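Local coordinates for protein TSC1 N-terminal domain (Chaetomium thermophilum, PDB 7A0M) that forms the N-terminal part of TSC1, which probably binds lysosomal phosphoinositides and so brings the TSC complex to lysosomes to regulate mTORC1, at residues Ser37-His42 against Leu82-Gly87; Arg147-Trp152 against Phe206-Ala211. All blocks are in the same frame, centred on the assembly; numbering follows the deposited sequence.

Contact 1 of 2, residues Ser37-His42 against Leu82-Gly87; sequences SYLERH and LRPGLG
Leu39, on the last turn of helix 29-41, reaches to the loop between helices 69-81 and 89-105 and sets one methyl on the backbone of Gly85, joining helix end to inter-helix loop in an all-helical array. Its CD2 lies 3.7 Å from Gly85 CA and equally near Gly85 N, while the other branch turns to the proline ring, CD1 standing 4.4 Å from Pro84 CG. The fork straddles the Pro84-Gly85 step, with CG anti to the carbonyl carbon (chi1 -59°) and the side chain extended beyond it. Gly85 leaves room for this: a beta carbon there would come within 2.7 Å of Leu39 CD2 and would also press on Tyr38 CE2. A further apolar touch lies beside it: Leu82 presents CD2 obliquely to the Tyr38 ring, 4.3 Å from the tyrosine CD2. Leu12 of helix 9-21 and Leu53 of helix 45-65 each touch both Tyr38 and Leu82, so this side merges with the buried interior of the N-terminal helices. On one face of the same ring, but displaced toward its rim, lies His42 ND1, 3.6 Å above the plane. Between the segments there is no hydrogen bond or salt bridge; the helix end and the loop are held by van der Waals contact and apolar burial, so the fit rests on shape, including the bare backbone at Gly85 that admits the Leu39 methyl.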
loop_
_atom_site.group_PDB
_atom_site.type_symbol
_atom_site.label_atom_id
_atom_site.label_comp_id
_atom_site.label_asym_id
_atom_site.label_seq_id
_atom_site.Cartn_x
_atom_site.Cartn_y
_atom_site.Cartn_z
ATOM N N SER B 37 46.825 -2.742 -51.582
ATOM C CA SER B 37 47.262 -3.711 -52.582
ATOM C C SER B 37 47.961 -4.907 -51.947
ATOM O O SER B 37 47.845 -6.031 -52.451
ATOM C CB SER B 37 48.176 -3.047 -53.606
ATOM O OG SER B 37 48.664 -4.001 -54.533
ATOM N N TYR B 38 48.697 -4.687 -50.853
ATOM C CA TYR B 38 49.339 -5.795 -50.153
ATOM C C TYR B 38 48.302 -6.779 -49.630
ATOM O O TYR B 38 48.411 -7.991 -49.850
ATOM C CB TYR B 38 50.192 -5.260 -49.004
ATOM C CG TYR B 38 50.686 -6.331 -48.056
ATOM C CD1 TYR B 38 51.851 -7.036 -48.319
ATOM C CD2 TYR B 38 49.982 -6.637 -46.897
ATOM C CE1 TYR B 38 52.302 -8.017 -47.453
ATOM C CE2 TYR B 38 50.421 -7.616 -46.030
ATOM C CZ TYR B 38 51.582 -8.303 -46.312
ATOM O OH TYR B 38 52.024 -9.278 -45.447
ATOM N N LEU B 39 47.290 -6.275 -48.922
ATOM C CA LEU B 39 46.245 -7.148 -48.405
ATOM C C LEU B 39 45.434 -7.782 -49.528
ATOM O O LEU B 39 44.763 -8.793 -49.300
ATOM C CB LEU B 39 45.330 -6.365 -47.461
ATOM C CG LEU B 39 46.031 -5.738 -46.252
ATOM C CD1 LEU B 39 45.055 -4.918 -45.422
ATOM C CD2 LEU B 39 46.696 -6.809 -45.402
ATOM N N GLU B 40 45.495 -7.213 -50.734
ATOM C CA GLU B 40 44.746 -7.761 -51.858
ATOM C C GLU B 40 45.337 -9.085 -52.323
ATOM O O GLU B 40 44.630 -10.097 -52.403
ATOM C CB GLU B 40 44.710 -6.742 -53.001
ATOM C CG GLU B 40 44.486 -7.335 -54.385
ATOM C CD GLU B 40 45.780 -7.493 -55.161
ATOM O OE1 GLU B 40 46.673 -6.631 -55.010
ATOM O OE2 GLU B 40 45.910 -8.483 -55.911
ATOM N N ARG B 41 46.634 -9.105 -52.632
ATOM C CA ARG B 41 47.249 -10.307 -53.185
ATOM C C ARG B 41 47.699 -11.292 -52.115
ATOM O O ARG B 41 48.306 -12.314 -52.458
ATOM C CB ARG B 41 48.430 -9.940 -54.088
ATOM C CG ARG B 41 49.680 -9.490 -53.358
ATOM C CD ARG B 41 50.864 -9.385 -54.312
ATOM N NE ARG B 41 51.262 -10.687 -54.843
ATOM C CZ ARG B 41 52.238 -11.436 -54.338
ATOM N NH1 ARG B 41 52.925 -11.010 -53.287
ATOM N NH2 ARG B 41 52.532 -12.609 -54.885
ATOM N N HIS B 42 47.415 -11.026 -50.843
ATOM C CA HIS B 42 47.721 -11.940 -49.746
ATOM C C HIS B 42 46.392 -12.485 -49.235
ATOM O O HIS B 42 45.732 -11.865 -48.395
ATOM C CB HIS B 42 48.525 -11.233 -48.661
ATOM C CG HIS B 42 49.865 -10.764 -49.131
ATOM N ND1 HIS B 42 50.021 -9.696 -49.989
ATOM C CD2 HIS B 42 51.111 -11.228 -48.880
ATOM C CE1 HIS B 42 51.304 -9.523 -50.245
ATOM N NE2 HIS B 42 51.989 -10.437 -49.580
ATOM N N LEU B 82 47.273 -2.709 -40.899
ATOM C CA LEU B 82 47.871 -3.994 -41.235
ATOM C C LEU B 82 47.317 -5.141 -40.402
ATOM O O LEU B 82 47.764 -6.280 -40.569
ATOM C CB LEU B 82 49.393 -3.932 -41.070
ATOM C CG LEU B 82 50.177 -3.248 -42.191
ATOM C CD1 LEU B 82 51.640 -3.097 -41.806
ATOM C CD2 LEU B 82 50.041 -4.032 -43.487
ATOM N N ARG B 83 46.369 -4.863 -39.511
ATOM C CA ARG B 83 45.776 -5.908 -38.680
ATOM C C ARG B 83 45.184 -7.077 -39.462
ATOM O O ARG B 83 45.410 -8.227 -39.050
ATOM C CB ARG B 83 44.709 -5.286 -37.771
ATOM C CG ARG B 83 44.038 -6.270 -36.835
ATOM C CD ARG B 83 42.986 -5.569 -36.001
ATOM N NE ARG B 83 41.958 -4.981 -36.856
ATOM C CZ ARG B 83 40.937 -5.653 -37.378
ATOM N NH1 ARG B 83 40.798 -6.951 -37.143
ATOM N NH2 ARG B 83 40.056 -5.027 -38.146
ATOM N N PRO B 84 44.429 -6.884 -40.553
ATOM C CA PRO B 84 43.895 -8.057 -41.265
ATOM C C PRO B 84 44.973 -8.973 -41.810
ATOM O O PRO B 84 44.745 -10.183 -41.933
ATOM C CB PRO B 84 43.065 -7.434 -42.396
ATOM C CG PRO B 84 42.707 -6.084 -41.901
ATOM C CD PRO B 84 43.898 -5.628 -41.116
ATOM N N GLY B 85 46.143 -8.435 -42.138
ATOM C CA GLY B 85 47.221 -9.232 -42.677
ATOM C C GLY B 85 48.157 -9.859 -41.670
ATOM O O GLY B 85 49.144 -10.478 -42.072
ATOM N N LEU B 86 47.883 -9.725 -40.366
ATOM C CA LEU B 86 48.776 -10.302 -39.364
ATOM C C LEU B 86 48.647 -11.816 -39.303
ATOM O O LEU B 86 49.621 -12.512 -38.990
ATOM C CB LEU B 86 48.483 -9.707 -37.987
ATOM C CG LEU B 86 48.809 -8.228 -37.795
ATOM C CD1 LEU B 86 48.338 -7.752 -36.430
ATOM C CD2 LEU B 86 50.300 -8.001 -37.963
ATOM N N GLY B 87 47.457 -12.337 -39.581
ATOM C CA GLY B 87 47.251 -13.768 -39.597
ATOM C C GLY B 87 46.530 -14.340 -38.393
ATOM O O GLY B 87 45.322 -14.145 -38.224
#

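Contact 2 of 2, residues Arg147-Trp152 against Phe206-Ala211; sequences RLLVRW and FSLLCA
Trp152 and Leu208 meet because both carry CG anti to the backbone N (chi1 -170° and -178°), which sends each side chain out from its own helix toward the other. The two helices, 142-153 and 199-214, belong to an all-helical, elongated fold, and the side chains of Trp152 and Leu208 run past each other in opposite directions. Leu208 covers one face of the indole: its CD1 sits 4.2 Å from the centroid of the six-membered ring and 17° off the normal, a CH-pi contact. Nearer its own backbone, Leu208 CB approaches the far corner of the ring, 3.7 Å from Trp152 CH2. Thr174 of helix 168-183 takes a weak hydrogen bond from the indole NE1. Were Trp152 an alanine, the CD1 branch of Leu208 would probably lose its aromatic cover, and Thr174 its indole donor. Elsewhere on helix 142-153, Arg147 forms salt bridges with Asp97 and Asp101, and Arg151 with Asp101, both aspartates of helix 89-105, linking helix 142-153 to the preceding part of the chain. Leu149, which also packs on Ala191 and Phe195 of helix 185-196, adds the remaining touch across the contact, its CD2 methyl lying 3.6 Å from Leu208 CD2.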
loop_
_atom_site.group_PDB
_atom_site.type_symbol
_atom_site.label_atom_id
_atom_site.label_comp_id
_atom_site.label_asym_id
_atom_site.label_seq_id
_atom_site.Cartn_x
_atom_site.Cartn_y
_atom_site.Cartn_z
ATOM N N ARG B 147 44.120 -8.259 -18.068
ATOM C CA ARG B 147 45.109 -7.200 -18.236
ATOM C C ARG B 147 44.501 -5.832 -17.959
ATOM O O ARG B 147 45.107 -5.001 -17.274
ATOM C CB ARG B 147 45.697 -7.259 -19.645
ATOM C CG ARG B 147 46.863 -8.221 -19.779
ATOM C CD ARG B 147 48.154 -7.554 -19.348
ATOM N NE ARG B 147 48.834 -6.924 -20.475
ATOM C CZ ARG B 147 49.604 -5.846 -20.379
ATOM N NH1 ARG B 147 49.783 -5.260 -19.205
ATOM N NH2 ARG B 147 50.187 -5.347 -21.460
ATOM N N LEU B 148 43.296 -5.587 -18.473
ATOM C CA LEU B 148 42.617 -4.325 -18.203
ATOM C C LEU B 148 42.219 -4.210 -16.737
ATOM O O LEU B 148 42.334 -3.133 -16.140
ATOM C CB LEU B 148 41.386 -4.202 -19.098
ATOM C CG LEU B 148 41.614 -4.121 -20.607
ATOM C CD1 LEU B 148 40.287 -3.979 -21.325
ATOM C CD2 LEU B 148 42.527 -2.949 -20.940
ATOM N N LEU B 149 41.739 -5.308 -16.146
ATOM C CA LEU B 149 41.284 -5.276 -14.759
ATOM C C LEU B 149 42.425 -4.952 -13.805
ATOM O O LEU B 149 42.300 -4.066 -12.952
ATOM C CB LEU B 149 40.640 -6.610 -14.384
ATOM C CG LEU B 149 39.204 -6.803 -14.859
ATOM C CD1 LEU B 149 38.757 -8.234 -14.636
ATOM C CD2 LEU B 149 38.286 -5.836 -14.142
ATOM N N VAL B 150 43.546 -5.667 -13.927
ATOM C CA VAL B 150 44.671 -5.449 -13.018
ATOM C C VAL B 150 45.125 -3.995 -13.060
ATOM O O VAL B 150 45.382 -3.378 -12.020
ATOM C CB VAL B 150 45.823 -6.415 -13.357
ATOM C CG1 VAL B 150 47.163 -5.829 -12.925
ATOM C CG2 VAL B 150 45.598 -7.762 -12.692
ATOM N N ARG B 151 45.214 -3.419 -14.252
ATOM C CA ARG B 151 45.587 -2.012 -14.355
ATOM C C ARG B 151 44.496 -1.078 -13.836
ATOM O O ARG B 151 44.797 0.017 -13.344
ATOM C CB ARG B 151 45.970 -1.720 -15.797
ATOM C CG ARG B 151 47.079 -2.667 -16.193
ATOM C CD ARG B 151 48.327 -1.943 -16.582
ATOM N NE ARG B 151 49.328 -2.881 -17.068
ATOM C CZ ARG B 151 50.035 -3.660 -16.256
ATOM N NH1 ARG B 151 49.836 -3.598 -14.945
ATOM N NH2 ARG B 151 50.955 -4.478 -16.739
ATOM N N TRP B 152 43.232 -1.473 -13.967
ATOM C CA TRP B 152 42.149 -0.642 -13.464
ATOM C C TRP B 152 42.069 -0.659 -11.942
ATOM O O TRP B 152 41.543 0.292 -11.355
ATOM C CB TRP B 152 40.822 -1.098 -14.068
ATOM C CG TRP B 152 39.698 -0.159 -13.805
ATOM C CD1 TRP B 152 39.354 0.932 -14.543
ATOM C CD2 TRP B 152 38.757 -0.230 -12.728
ATOM N NE1 TRP B 152 38.261 1.552 -13.991
ATOM C CE2 TRP B 152 37.874 0.857 -12.876
ATOM C CE3 TRP B 152 38.576 -1.106 -11.653
ATOM C CZ2 TRP B 152 36.825 1.092 -11.990
ATOM C CZ3 TRP B 152 37.536 -0.872 -10.775
ATOM C CH2 TRP B 152 36.673 0.218 -10.948
ATOM N N PHE B 206 32.888 -4.114 -7.035
ATOM C CA PHE B 206 31.448 -3.882 -7.001
ATOM C C PHE B 206 31.081 -2.578 -7.697
ATOM O O PHE B 206 30.027 -2.486 -8.339
ATOM C CB PHE B 206 30.951 -3.881 -5.555
ATOM C CG PHE B 206 30.789 -5.255 -4.969
ATOM C CD1 PHE B 206 30.702 -6.366 -5.790
ATOM C CD2 PHE B 206 30.727 -5.434 -3.597
ATOM C CE1 PHE B 206 30.552 -7.631 -5.254
ATOM C CE2 PHE B 206 30.580 -6.698 -3.056
ATOM C CZ PHE B 206 30.492 -7.797 -3.885
ATOM N N SER B 207 31.932 -1.557 -7.577
ATOM C CA SER B 207 31.692 -0.305 -8.288
ATOM C C SER B 207 31.744 -0.513 -9.796
ATOM O O SER B 207 30.894 0.002 -10.532
ATOM C CB SER B 207 32.708 0.750 -7.853
ATOM O OG SER B 207 32.567 1.059 -6.477
ATOM N N LEU B 208 32.741 -1.262 -10.273
ATOM C CA LEU B 208 32.841 -1.540 -11.702
ATOM C C LEU B 208 31.662 -2.372 -12.188
ATOM O O LEU B 208 31.194 -2.199 -13.320
ATOM C CB LEU B 208 34.161 -2.251 -12.002
ATOM C CG LEU B 208 34.449 -2.583 -13.466
ATOM C CD1 LEU B 208 34.570 -1.314 -14.293
ATOM C CD2 LEU B 208 35.708 -3.421 -13.578
ATOM N N LEU B 209 31.172 -3.290 -11.349
ATOM C CA LEU B 209 29.992 -4.068 -11.713
ATOM C C LEU B 209 28.777 -3.170 -11.909
ATOM O O LEU B 209 28.010 -3.351 -12.861
ATOM C CB LEU B 209 29.711 -5.129 -10.650
ATOM C CG LEU B 209 28.473 -5.999 -10.881
ATOM C CD1 LEU B 209 28.540 -6.696 -12.232
ATOM C CD2 LEU B 209 28.319 -7.017 -9.761
ATOM N N CYS B 210 28.582 -2.201 -11.010
ATOM C CA CYS B 210 27.485 -1.251 -11.174
ATOM C C CYS B 210 27.626 -0.468 -12.472
ATOM O O CYS B 210 26.643 -0.272 -13.197
ATOM C CB CYS B 210 27.431 -0.302 -9.977
ATOM S SG CYS B 210 27.001 -1.097 -8.409
ATOM N N ALA B 211 28.841 -0.007 -12.781
ATOM C CA ALA B 211 29.066 0.697 -14.039
ATOM C C ALA B 211 28.819 -0.219 -15.231
ATOM O O ALA B 211 28.322 0.225 -16.272
ATOM C CB ALA B 211 30.484 1.264 -14.079
#

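Overall arrangement
From the N terminus the chain runs through helix 9-21 into helix 29-41, and contact 1 closes a loop of 39 residues that holds helices 45-65 and 69-81. Helices 89-105 and 113-125 follow before contact 2 opens. Its own loop of 53 residues takes in helices 168-183 and 185-196 and an unmodelled stretch, 155-166, and ends on helix 199-214. The loops stand in series, neither nested nor crossed. Contact 1 ties together the N-terminal end of the elongated helical array, and contact 2, whose centre is about 7 Å from that of the chain, joins helix 142-153 to helix 199-214. The contact centres are 35 Å apart and their nearest atoms about 15 Å, without touching.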